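Long-range contacts in 2,3-dihydroxy-2,3-dihydrophenylpropionate dehydrogenase (Pseudomonas sp. MC1, PDB 5XTG), which probably catalyses the NAD+-dependent oxidation of naphthalene dihydrodiol to 1,2-dihydroxynaphthalene in the breakdown of aromatic hydrocarbons: residues Ala52-Glu57 against Leu71-Gly76; Val160-Val165 against Ala198-Gly203; Leu98-Ala103 against Ser153-Ala158. All blocks are in the same frame, centred on the assembly; numbering follows the deposited sequence.

From the N terminus, the three contacts follow one another in series, none enclosing or crossing another, and all reach the same parallel sheet. Interaction 1 closes the short loop through helix 57-67 and ties strand 49-54 to strand 72-75. Interaction 3 comes next, closing a longer loop that contains helix 118-148 and joining strands 100-103 and 153-157 near the centre of the folded chain. Interaction 2 follows, binding the turn after strand 153-157 to the end of strand 195-201 once helix 170-190 has been traversed. Interactions 2 and 3 touch through these neighbouring strands, where Val199 probably hydrogen-bonds to Met156 and Ala158. All three contacts touch NAD, interaction 1 at its adenine end and interaction 2 at its nicotinamide.

Interaction 1 of 3, residues Ala52-Glu57 against Leu71-Gly76; sequences ALVRNE and LEIVVG. With NAD (nicotinamide-adenine-dinucleotide), chain B.
Strands 52-54 and 72-75 run parallel, their short axes 4.8 Å apart at closest approach and inclined by 27°. Four backbone hydrogen bonds, from Ala52 N to Glu72 O at one end to Gly76 N to Val54 O at the other, join the two segments; that from Val54 N to Val74 O, 2.9 Å long, is close to straight at 169°. Leu53 and Val74 share one face of the sheet, where Leu53 CD1 lies 3.8 Å from Val74 CG1. With CG anti to the backbone N (chi1 174°), Leu53 also brings CD1 beside Val74 O. On the face of Ala52 and Val54, Val54 CG2 touches both neighbours, meeting Val75 CG2 at 3.8 Å and Ile73 CG2 at 4.0 Å. Val75 reaches past the strand end, its CG1 resting 3.6 Å from Asn56 CA, while the bent side chain of Glu57 brings its carboxylate across the same valine. Arg55 carries the contact to the cofactor: its CD sits over a face of the adenine, 3.4 Å from NAD C6A, and NH1 lies 3.7 Å from Gly76 O. With a serine in place of Arg55, that adenine face would probably lose its aliphatic cover and Asp77 its weak, long ion pair. Asp77 itself hydrogen-bonds to NAD. This is a classic beta-alpha-beta unit of a Rossmann fold: Asn56 N-caps helix 57-67 through Gln59 N, Val54 and Ile73 pack on Leu63 of that helix, and on the other face Leu53 packs on Leu87 of helix 81-95, with strand 25-29 beyond.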
loop_
_atom_site.group_PDB
_atom_site.type_symbol
_atom_site.label_atom_id
_atom_site.label_comp_id
_atom_site.label_asym_id
_atom_site.label_seq_id
_atom_site.Cartn_x
_atom_site.Cartn_y
_atom_site.Cartn_z
ATOM N N ALA A 52 -3.139 33.687 1.244
ATOM C CA ALA A 52 -3.128 33.049 -0.058
ATOM C C ALA A 52 -1.882 33.466 -0.816
ATOM O O ALA A 52 -1.553 34.652 -0.845
ATOM C CB ALA A 52 -4.360 33.438 -0.857
ATOM N N LEU A 53 -1.208 32.502 -1.430
ATOM C CA LEU A 53 -0.147 32.760 -2.386
ATOM C C LEU A 53 -0.683 32.494 -3.782
ATOM O O LEU A 53 -1.168 31.400 -4.067
ATOM C CB LEU A 53 1.063 31.882 -2.118
ATOM C CG LEU A 53 2.179 31.976 -3.164
ATOM C CD1 LEU A 53 2.881 33.304 -3.047
ATOM C CD2 LEU A 53 3.159 30.847 -2.980
ATOM N N VAL A 54 -0.585 33.490 -4.646
ATOM C CA VAL A 54 -0.971 33.368 -6.039
ATOM C C VAL A 54 0.263 33.599 -6.890
ATOM O O VAL A 54 1.242 34.208 -6.450
ATOM C CB VAL A 54 -2.066 34.360 -6.416
ATOM C CG1 VAL A 54 -3.267 34.078 -5.615
ATOM C CG2 VAL A 54 -1.585 35.773 -6.139
ATOM N N ARG A 55 0.179 33.136 -8.140
ATOM C CA ARG A 55 1.319 33.105 -9.047
ATOM C C ARG A 55 1.621 34.482 -9.657
ATOM O O ARG A 55 2.787 34.813 -9.880
ATOM C CB ARG A 55 1.048 32.074 -10.157
ATOM C CG ARG A 55 2.145 31.935 -11.227
ATOM C CD ARG A 55 3.340 31.134 -10.712
ATOM N NE ARG A 55 4.598 31.286 -11.479
ATOM C CZ ARG A 55 5.511 32.270 -11.322
ATOM N NH1 ARG A 55 5.344 33.267 -10.439
ATOM N NH2 ARG A 55 6.613 32.278 -12.075
ATOM N N ASN A 56 0.607 35.293 -9.948
ATOM C CA ASN A 56 0.787 36.429 -10.845
ATOM C C ASN A 56 -0.236 37.506 -10.523
ATOM O O ASN A 56 -1.114 37.327 -9.673
ATOM C CB ASN A 56 0.669 36.007 -12.325
ATOM C CG ASN A 56 -0.634 35.307 -12.628
ATOM O OD1 ASN A 56 -1.697 35.709 -12.159
ATOM N ND2 ASN A 56 -0.562 34.252 -13.413
ATOM N N GLU A 57 -0.117 38.622 -11.250
ATOM C CA GLU A 57 -1.003 39.772 -11.093
ATOM C C GLU A 57 -2.436 39.422 -11.438
ATOM O O GLU A 57 -3.366 39.889 -10.778
ATOM C CB GLU A 57 -0.538 40.916 -11.998
ATOM C CG GLU A 57 0.674 41.692 -11.499
ATOM C CD GLU A 57 1.703 40.801 -10.775
ATOM O OE1 GLU A 57 2.363 39.929 -11.425
ATOM O OE2 GLU A 57 1.824 40.966 -9.536
ATOM N N LEU A 71 -8.605 39.105 2.735
ATOM C CA LEU A 71 -7.500 38.161 2.726
ATOM C C LEU A 71 -6.171 38.883 2.859
ATOM O O LEU A 71 -6.066 40.099 2.680
ATOM C CB LEU A 71 -7.487 37.357 1.428
ATOM C CG LEU A 71 -8.804 36.797 0.907
ATOM C CD1 LEU A 71 -8.492 36.147 -0.411
ATOM C CD2 LEU A 71 -9.411 35.802 1.876
ATOM N N GLU A 72 -5.141 38.103 3.145
ATOM C CA GLU A 72 -3.752 38.516 2.994
ATOM C C GLU A 72 -3.204 37.788 1.773
ATOM O O GLU A 72 -3.225 36.554 1.732
ATOM C CB GLU A 72 -2.962 38.186 4.262
ATOM C CG GLU A 72 -1.615 38.909 4.449
ATOM C CD GLU A 72 -1.698 40.459 4.463
ATOM O OE1 GLU A 72 -2.691 41.071 4.959
ATOM O OE2 GLU A 72 -0.732 41.057 3.961
ATOM N N ILE A 73 -2.754 38.545 0.767
ATOM C CA ILE A 73 -2.374 37.993 -0.534
ATOM C C ILE A 73 -0.922 38.316 -0.858
ATOM O O ILE A 73 -0.433 39.415 -0.582
ATOM C CB ILE A 73 -3.285 38.516 -1.659
ATOM C CG1 ILE A 73 -4.742 38.215 -1.332
ATOM C CG2 ILE A 73 -2.886 37.893 -2.989
ATOM C CD1 ILE A 73 -5.735 38.786 -2.320
ATOM N N VAL A 74 -0.257 37.365 -1.506
ATOM C CA VAL A 74 1.148 37.457 -1.852
ATOM C C VAL A 74 1.278 36.903 -3.251
ATOM O O VAL A 74 0.715 35.848 -3.564
ATOM C CB VAL A 74 2.055 36.677 -0.883
ATOM C CG1 VAL A 74 3.478 36.637 -1.394
ATOM C CG2 VAL A 74 2.051 37.308 0.469
ATOM N N VAL A 75 1.983 37.628 -4.097
ATOM C CA VAL A 75 2.269 37.204 -5.449
ATOM C C VAL A 75 3.729 36.793 -5.491
ATOM O O VAL A 75 4.591 37.505 -4.964
ATOM C CB VAL A 75 1.997 38.326 -6.452
ATOM C CG1 VAL A 75 2.138 37.778 -7.848
ATOM C CG2 VAL A 75 0.605 38.936 -6.195
ATOM N N GLY A 76 4.000 35.641 -6.087
ATOM C CA GLY A 76 5.367 35.189 -6.232
ATOM C C GLY A 76 5.418 33.740 -6.658
ATOM O O GLY A 76 4.395 33.084 -6.850
HETATM P PA NAD B . -4.362 24.321 -11.491
HETATM O O1A NAD B . -4.390 24.117 -13.020
HETATM O O2A NAD B . -5.430 25.221 -11.047
HETATM O O5B NAD B . -2.895 24.875 -11.114
HETATM C C5B NAD B . -2.344 24.708 -9.810
HETATM C C4B NAD B . -2.178 26.057 -9.034
HETATM O O4B NAD B . -0.920 26.129 -8.616
HETATM C C3B NAD B . -2.399 27.345 -9.895
HETATM O O3B NAD B . -2.925 28.380 -9.186
HETATM C C2B NAD B . -0.965 27.699 -10.345
HETATM O O2B NAD B . -0.880 29.135 -10.841
HETATM C C1B NAD B . -0.277 27.476 -9.233
HETATM N N9A NAD B . 1.170 27.376 -9.520
HETATM C C8A NAD B . 1.784 26.630 -10.452
HETATM N N7A NAD B . 3.098 26.885 -10.386
HETATM C C5A NAD B . 3.292 27.814 -9.417
HETATM C C6A NAD B . 4.434 28.433 -8.933
HETATM N N6A NAD B . 5.710 28.125 -9.455
HETATM N N1A NAD B . 4.392 29.332 -7.955
HETATM C C2A NAD B . 3.181 29.636 -7.403
HETATM N N3A NAD B . 2.048 29.020 -7.873
HETATM C C4A NAD B . 2.111 28.118 -8.877
HETATM O O3 NAD B . -4.580 22.836 -10.821
HETATM P PN NAD B . -5.438 22.314 -9.470
HETATM O O1N NAD B . -6.358 21.214 -9.902
HETATM O O2N NAD B . -6.237 23.311 -8.659
HETATM O O5D NAD B . -4.230 21.583 -8.551
HETATM C C5D NAD B . -3.786 21.923 -7.264
HETATM C C4D NAD B . -3.052 20.606 -6.793
HETATM O O4D NAD B . -3.859 19.573 -6.995
HETATM C C3D NAD B . -1.743 20.290 -7.595
HETATM O O3D NAD B . -0.710 19.950 -6.766
HETATM C C2D NAD B . -2.110 19.068 -8.475
HETATM O O2D NAD B . -0.852 18.337 -8.734
HETATM C C1D NAD B . -3.020 18.384 -7.760
HETATM N N1N NAD B . -3.868 17.437 -8.552
HETATM C C2N NAD B . -5.008 17.795 -9.254
HETATM C C3N NAD B . -5.729 16.827 -9.996
HETATM C C7N NAD B . -6.985 17.212 -10.799
HETATM O O7N NAD B . -7.508 16.396 -11.571
HETATM N N7N NAD B . -7.521 18.605 -10.635
HETATM C C4N NAD B . -5.324 15.543 -10.039
HETATM C C5N NAD B . -4.210 15.176 -9.350
HETATM C C6N NAD B . -3.504 16.132 -8.605
#

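Interaction 2 of 3, residues Val160-Val165 against Ala198-Gly203; sequences VSSHAV and AVSPGG. With NAD (nicotinamide-adenine-dinucleotide), chain B.
Ser200 OG is gripped by His163 NE2, 3.1 Å away, and more weakly by the carbonyl of Ser159. The serine hydroxyl comes to the edge of the imidazole, near the ring plane, and Ser200 CB lies in that plane too. Ser162 CB sits 3.8 Å above one face of the ring, offset toward its rim, which probably limits the ring's turning. In His163, CG stands opposite the carbonyl carbon (chi1 -54°), a setting that leaves NE2 beside Ser200 OG. A second tie comes from the backbone: Val160 N donates to Pro201 O over 3.0 Å, approaching from well above the carbonyl plane instead of along a lone pair. Val160 CG1 meanwhile rests 4.1 Å from Gly202 CA. A beta carbon on Gly202 would collide with Val160 CB, so the close approach probably requires a glycine here. The same Pro201 O lies 3.2 Å from NAD C5N, and Gly202 CA faces C4N of the nicotinamide. Pro201-Gly202 is the Pro-Gly motif that ends the sixth strand in short-chain dehydrogenases/reductases and lies against the nicotinamide, here braced by the turn after strand 153-157.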
loop_
_atom_site.group_PDB
_atom_site.type_symbol
_atom_site.label_atom_id
_atom_site.label_comp_id
_atom_site.label_asym_id
_atom_site.label_seq_id
_atom_site.Cartn_x
_atom_site.Cartn_y
_atom_site.Cartn_z
ATOM N N VAL A 160 -4.206 11.264 -7.213
ATOM C CA VAL A 160 -4.424 9.857 -7.513
ATOM C C VAL A 160 -3.130 9.197 -7.958
ATOM O O VAL A 160 -2.902 8.016 -7.681
ATOM C CB VAL A 160 -5.507 9.717 -8.594
ATOM C CG1 VAL A 160 -5.031 10.398 -9.904
ATOM C CG2 VAL A 160 -5.844 8.246 -8.820
ATOM N N SER A 161 -2.265 9.949 -8.652
ATOM C CA SER A 161 -0.986 9.454 -9.155
ATOM C C SER A 161 0.008 9.166 -8.046
ATOM O O SER A 161 1.078 8.626 -8.335
ATOM C CB SER A 161 -0.372 10.477 -10.121
ATOM O OG SER A 161 -1.213 10.694 -11.231
ATOM N N SER A 162 -0.302 9.550 -6.806
ATOM C CA SER A 162 0.428 9.067 -5.648
ATOM C C SER A 162 0.235 7.583 -5.382
ATOM O O SER A 162 1.026 7.014 -4.624
ATOM C CB SER A 162 -0.005 9.818 -4.408
ATOM O OG SER A 162 0.372 11.183 -4.494
ATOM N N HIS A 163 -0.787 6.959 -5.970
ATOM C CA HIS A 163 -1.236 5.609 -5.629
ATOM C C HIS A 163 -1.307 4.711 -6.844
ATOM O O HIS A 163 -1.146 3.498 -6.718
ATOM C CB HIS A 163 -2.628 5.634 -5.020
ATOM C CG HIS A 163 -2.743 6.556 -3.857
ATOM N ND1 HIS A 163 -2.257 6.234 -2.607
ATOM C CD2 HIS A 163 -3.235 7.813 -3.762
ATOM C CE1 HIS A 163 -2.464 7.248 -1.785
ATOM N NE2 HIS A 163 -3.045 8.226 -2.465
ATOM N N ALA A 164 -1.597 5.288 -8.010
ATOM C CA ALA A 164 -1.920 4.516 -9.198
ATOM C C ALA A 164 -1.284 5.150 -10.421
ATOM O O ALA A 164 -0.980 6.347 -10.432
ATOM C CB ALA A 164 -3.429 4.436 -9.399
ATOM N N VAL A 165 -1.106 4.334 -11.466
ATOM C CA VAL A 165 -0.535 4.791 -12.732
ATOM C C VAL A 165 -1.689 5.287 -13.603
ATOM O O VAL A 165 -2.858 5.189 -13.217
ATOM C CB VAL A 165 0.259 3.683 -13.451
ATOM C CG1 VAL A 165 1.502 3.258 -12.642
ATOM C CG2 VAL A 165 -0.647 2.486 -13.707
ATOM N N ALA A 198 -2.559 14.599 3.912
ATOM C CA ALA A 198 -2.667 14.966 2.513
ATOM C C ALA A 198 -4.026 14.569 1.974
ATOM O O ALA A 198 -4.761 13.793 2.577
ATOM C CB ALA A 198 -1.596 14.306 1.659
ATOM N N VAL A 199 -4.320 15.102 0.809
ATOM C CA VAL A 199 -5.515 14.804 0.049
ATOM C C VAL A 199 -5.070 14.450 -1.353
ATOM O O VAL A 199 -4.235 15.148 -1.941
ATOM C CB VAL A 199 -6.476 16.002 0.013
ATOM C CG1 VAL A 199 -7.747 15.636 -0.808
ATOM C CG2 VAL A 199 -6.838 16.429 1.436
ATOM N N SER A 200 -5.686 13.417 -1.918
ATOM C CA SER A 200 -5.311 12.898 -3.230
ATOM C C SER A 200 -6.494 13.022 -4.171
ATOM O O SER A 200 -7.258 12.064 -4.351
ATOM C CB SER A 200 -4.867 11.439 -3.164
ATOM O OG SER A 200 -3.626 11.307 -2.505
ATOM N N PRO A 201 -6.674 14.178 -4.785
ATOM C CA PRO A 201 -7.729 14.327 -5.780
ATOM C C PRO A 201 -7.338 13.691 -7.102
ATOM O O PRO A 201 -6.166 13.481 -7.412
ATOM C CB PRO A 201 -7.878 15.848 -5.912
ATOM C CG PRO A 201 -6.646 16.403 -5.434
ATOM C CD PRO A 201 -5.941 15.425 -4.557
ATOM N N GLY A 202 -8.354 13.401 -7.896
ATOM C CA GLY A 202 -8.136 12.971 -9.261
ATOM C C GLY A 202 -9.373 13.221 -10.085
ATOM O O GLY A 202 -10.488 13.297 -9.556
ATOM N N GLY A 203 -9.175 13.368 -11.388
ATOM C CA GLY A 203 -10.283 13.499 -12.311
ATOM C C GLY A 203 -11.213 14.652 -11.994
ATOM O O GLY A 203 -12.420 14.446 -11.891
HETATM P PA NAD B . -4.362 24.321 -11.491
HETATM O O1A NAD B . -4.390 24.117 -13.020
HETATM O O2A NAD B . -5.430 25.221 -11.047
HETATM O O5B NAD B . -2.895 24.875 -11.114
HETATM C C5B NAD B . -2.344 24.708 -9.810
HETATM C C4B NAD B . -2.178 26.057 -9.034
HETATM O O4B NAD B . -0.920 26.129 -8.616
HETATM C C3B NAD B . -2.399 27.345 -9.895
HETATM O O3B NAD B . -2.925 28.380 -9.186
HETATM C C2B NAD B . -0.965 27.699 -10.345
HETATM O O2B NAD B . -0.880 29.135 -10.841
HETATM C C1B NAD B . -0.277 27.476 -9.233
HETATM N N9A NAD B . 1.170 27.376 -9.520
HETATM C C8A NAD B . 1.784 26.630 -10.452
HETATM N N7A NAD B . 3.098 26.885 -10.386
HETATM C C5A NAD B . 3.292 27.814 -9.417
HETATM C C6A NAD B . 4.434 28.433 -8.933
HETATM N N6A NAD B . 5.710 28.125 -9.455
HETATM N N1A NAD B . 4.392 29.332 -7.955
HETATM C C2A NAD B . 3.181 29.636 -7.403
HETATM N N3A NAD B . 2.048 29.020 -7.873
HETATM C C4A NAD B . 2.111 28.118 -8.877
HETATM O O3 NAD B . -4.580 22.836 -10.821
HETATM P PN NAD B . -5.438 22.314 -9.470
HETATM O O1N NAD B . -6.358 21.214 -9.902
HETATM O O2N NAD B . -6.237 23.311 -8.659
HETATM O O5D NAD B . -4.230 21.583 -8.551
HETATM C C5D NAD B . -3.786 21.923 -7.264
HETATM C C4D NAD B . -3.052 20.606 -6.793
HETATM O O4D NAD B . -3.859 19.573 -6.995
HETATM C C3D NAD B . -1.743 20.290 -7.595
HETATM O O3D NAD B . -0.710 19.950 -6.766
HETATM C C2D NAD B . -2.110 19.068 -8.475
HETATM O O2D NAD B . -0.852 18.337 -8.734
HETATM C C1D NAD B . -3.020 18.384 -7.760
HETATM N N1N NAD B . -3.868 17.437 -8.552
HETATM C C2N NAD B . -5.008 17.795 -9.254
HETATM C C3N NAD B . -5.729 16.827 -9.996
HETATM C C7N NAD B . -6.985 17.212 -10.799
HETATM O O7N NAD B . -7.508 16.396 -11.571
HETATM N N7N NAD B . -7.521 18.605 -10.635
HETATM C C4N NAD B . -5.324 15.543 -10.039
HETATM C C5N NAD B . -4.210 15.176 -9.350
HETATM C C6N NAD B . -3.504 16.132 -8.605
#

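Interaction 3 of 3, residues Leu98-Ala103 against Ser153-Ala158; sequences LDCFIA and SVVMTA. With NAD (nicotinamide-adenine-dinucleotide), chain B.
Val155 packs against both Cys100 and Ile102 on one face of the sheet, with Val155 CG2 4.1 Å from Cys100 SG. The sulfur reaches that methyl because it stands opposite the backbone N (chi1 180°), which carries it along the strand direction. Ile102 meets the valine less closely, its CG1 4.4 Å from Val155 CB. The other face holds Phe101, Ala103, Val154 and Met156; there Ala103 CB touches Met156 CG at 4.1 Å, and Val154 CG1 packs beside the carbonyl oxygen of Phe101. Tyr136 of helix 118-148 covers Ala103 and Met156, whereas Leu253 and Tyr250 of helix 248-254 cover Val155. Helices cover both faces of the parallel sheet, whose strand order 3-2-1-4-5-6-7 is that of the Rossmann fold, and strands 100-103 and 153-157 are joined through helix 118-148 in a beta-alpha-beta crossover. Between the two strands, tilted by only 15°, runs an unbroken ladder of backbone hydrogen bonds. Four of the five accepting carbonyls also take a CA-H contact: Ser153 O, for example, takes Phe101 N at 2.9 Å together with Cys100 CA. At the start of the ladder, Ser153 N bonds to Asp99 O, and the Asp99 carboxylate forms a salt bridge with Arg256 and accepts from Val25 N. At the far end Thr157 N donates to Ala103 O over 2.9 Å, while its hydroxyl bonds to Tyr250 OH and Asn104 OD1. Thr157 CG2 lies against the nicotinamide ribose of NAD, and Ala158 O receives Lys176 NZ beside the nicotinamide.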
loop_
_atom_site.group_PDB
_atom_site.type_symbol
_atom_site.label_atom_id
_atom_site.label_comp_id
_atom_site.label_asym_id
_atom_site.label_seq_id
_atom_site.Cartn_x
_atom_site.Cartn_y
_atom_site.Cartn_z
ATOM N N LEU A 98 -0.678 31.290 13.068
ATOM C CA LEU A 98 -0.959 30.391 11.954
ATOM C C LEU A 98 -1.345 29.018 12.486
ATOM O O LEU A 98 -0.591 28.401 13.241
ATOM C CB LEU A 98 0.268 30.267 11.029
ATOM C CG LEU A 98 0.097 29.225 9.927
ATOM C CD1 LEU A 98 -0.889 29.728 8.906
ATOM C CD2 LEU A 98 1.402 28.875 9.303
ATOM N N ASP A 99 -2.492 28.513 12.057
ATOM C CA ASP A 99 -2.931 27.217 12.547
ATOM C C ASP A 99 -2.817 26.089 11.529
ATOM O O ASP A 99 -2.722 24.933 11.937
ATOM C CB ASP A 99 -4.380 27.305 13.039
ATOM C CG ASP A 99 -4.522 28.175 14.297
ATOM O OD1 ASP A 99 -4.042 27.770 15.392
ATOM O OD2 ASP A 99 -5.119 29.274 14.188
ATOM N N CYS A 100 -2.742 26.386 10.232
ATOM C CA CYS A 100 -2.739 25.335 9.229
ATOM C C CYS A 100 -2.060 25.851 7.979
ATOM O O CYS A 100 -2.366 26.948 7.520
ATOM C CB CYS A 100 -4.171 24.886 8.913
ATOM S SG CYS A 100 -4.310 23.546 7.642
ATOM N N PHE A 101 -1.131 25.079 7.438
ATOM C CA PHE A 101 -0.529 25.402 6.148
ATOM C C PHE A 101 -1.005 24.391 5.110
ATOM O O PHE A 101 -0.923 23.183 5.334
ATOM C CB PHE A 101 0.999 25.412 6.224
ATOM C CG PHE A 101 1.664 25.802 4.905
ATOM C CD1 PHE A 101 1.574 27.081 4.436
ATOM C CD2 PHE A 101 2.366 24.876 4.152
ATOM C CE1 PHE A 101 2.178 27.444 3.244
ATOM C CE2 PHE A 101 2.935 25.203 2.968
ATOM C CZ PHE A 101 2.858 26.506 2.500
ATOM N N ILE A 102 -1.503 24.881 3.983
ATOM C CA ILE A 102 -1.995 24.025 2.933
ATOM C C ILE A 102 -1.093 24.218 1.735
ATOM O O ILE A 102 -1.196 25.221 1.020
ATOM C CB ILE A 102 -3.447 24.322 2.587
ATOM C CG1 ILE A 102 -4.309 24.121 3.838
ATOM C CG2 ILE A 102 -3.861 23.394 1.457
ATOM C CD1 ILE A 102 -5.735 24.006 3.559
ATOM N N ALA A 103 -0.231 23.240 1.508
ATOM C CA ALA A 103 0.680 23.247 0.372
ATOM C C ALA A 103 -0.048 22.603 -0.795
ATOM O O ALA A 103 -0.360 21.408 -0.768
ATOM C CB ALA A 103 1.961 22.504 0.719
ATOM N N SER A 153 -1.316 22.346 11.916
ATOM C CA SER A 153 -1.246 21.217 11.004
ATOM C C SER A 153 -0.836 21.655 9.602
ATOM O O SER A 153 -0.870 22.832 9.235
ATOM C CB SER A 153 -2.585 20.463 10.940
ATOM O OG SER A 153 -3.581 21.224 10.278
ATOM N N VAL A 154 -0.460 20.657 8.827
ATOM C CA VAL A 154 -0.141 20.763 7.417
ATOM C C VAL A 154 -1.080 19.855 6.665
ATOM O O VAL A 154 -1.243 18.687 7.025
ATOM C CB VAL A 154 1.292 20.307 7.127
ATOM C CG1 VAL A 154 1.538 20.316 5.638
ATOM C CG2 VAL A 154 2.263 21.192 7.834
ATOM N N VAL A 155 -1.617 20.355 5.575
ATOM C CA VAL A 155 -2.265 19.516 4.587
ATOM C C VAL A 155 -1.552 19.718 3.254
ATOM O O VAL A 155 -1.324 20.850 2.824
ATOM C CB VAL A 155 -3.748 19.836 4.462
ATOM C CG1 VAL A 155 -4.364 18.831 3.562
ATOM C CG2 VAL A 155 -4.369 19.830 5.817
ATOM N N MET A 156 -1.198 18.623 2.618
ATOM C CA MET A 156 -0.562 18.633 1.327
ATOM C C MET A 156 -1.522 18.094 0.283
ATOM O O MET A 156 -2.256 17.128 0.537
ATOM C CB MET A 156 0.711 17.791 1.374
ATOM C CG MET A 156 1.914 18.560 1.914
ATOM S SD MET A 156 3.355 17.519 2.034
ATOM C CE MET A 156 3.073 16.882 3.689
ATOM N N THR A 157 -1.524 18.717 -0.883
ATOM C CA THR A 157 -2.224 18.156 -2.023
ATOM C C THR A 157 -1.314 17.159 -2.716
ATOM O O THR A 157 -0.272 17.518 -3.272
ATOM C CB THR A 157 -2.679 19.226 -3.005
ATOM O OG1 THR A 157 -3.574 20.132 -2.350
ATOM C CG2 THR A 157 -3.401 18.567 -4.168
ATOM N N ALA A 158 -1.725 15.902 -2.709
ATOM C CA ALA A 158 -1.054 14.845 -3.419
ATOM C C ALA A 158 -1.803 14.629 -4.756
ATOM O O ALA A 158 -1.984 15.611 -5.474
ATOM C CB ALA A 158 -0.943 13.603 -2.563
HETATM P PA NAD B . -4.362 24.321 -11.491
HETATM O O1A NAD B . -4.390 24.117 -13.020
HETATM O O2A NAD B . -5.430 25.221 -11.047
HETATM O O5B NAD B . -2.895 24.875 -11.114
HETATM C C5B NAD B . -2.344 24.708 -9.810
HETATM C C4B NAD B . -2.178 26.057 -9.034
HETATM O O4B NAD B . -0.920 26.129 -8.616
HETATM C C3B NAD B . -2.399 27.345 -9.895
HETATM O O3B NAD B . -2.925 28.380 -9.186
HETATM C C2B NAD B . -0.965 27.699 -10.345
HETATM O O2B NAD B . -0.880 29.135 -10.841
HETATM C C1B NAD B . -0.277 27.476 -9.233
HETATM N N9A NAD B . 1.170 27.376 -9.520
HETATM C C8A NAD B . 1.784 26.630 -10.452
HETATM N N7A NAD B . 3.098 26.885 -10.386
HETATM C C5A NAD B . 3.292 27.814 -9.417
HETATM C C6A NAD B . 4.434 28.433 -8.933
HETATM N N6A NAD B . 5.710 28.125 -9.455
HETATM N N1A NAD B . 4.392 29.332 -7.955
HETATM C C2A NAD B . 3.181 29.636 -7.403
HETATM N N3A NAD B . 2.048 29.020 -7.873
HETATM C C4A NAD B . 2.111 28.118 -8.877
HETATM O O3 NAD B . -4.580 22.836 -10.821
HETATM P PN NAD B . -5.438 22.314 -9.470
HETATM O O1N NAD B . -6.358 21.214 -9.902
HETATM O O2N NAD B . -6.237 23.311 -8.659
HETATM O O5D NAD B . -4.230 21.583 -8.551
HETATM C C5D NAD B . -3.786 21.923 -7.264
HETATM C C4D NAD B . -3.052 20.606 -6.793
HETATM O O4D NAD B . -3.859 19.573 -6.995
HETATM C C3D NAD B . -1.743 20.290 -7.595
HETATM O O3D NAD B . -0.710 19.950 -6.766
HETATM C C2D NAD B . -2.110 19.068 -8.475
HETATM O O2D NAD B . -0.852 18.337 -8.734
HETATM C C1D NAD B . -3.020 18.384 -7.760
HETATM N N1N NAD B . -3.868 17.437 -8.552
HETATM C C2N NAD B . -5.008 17.795 -9.254
HETATM C C3N NAD B . -5.729 16.827 -9.996
HETATM C C7N NAD B . -6.985 17.212 -10.799
HETATM O O7N NAD B . -7.508 16.396 -11.571
HETATM N N7N NAD B . -7.521 18.605 -10.635
HETATM C C4N NAD B . -5.324 15.543 -10.039
HETATM C C5N NAD B . -4.210 15.176 -9.350
HETATM C C6N NAD B . -3.504 16.132 -8.605
#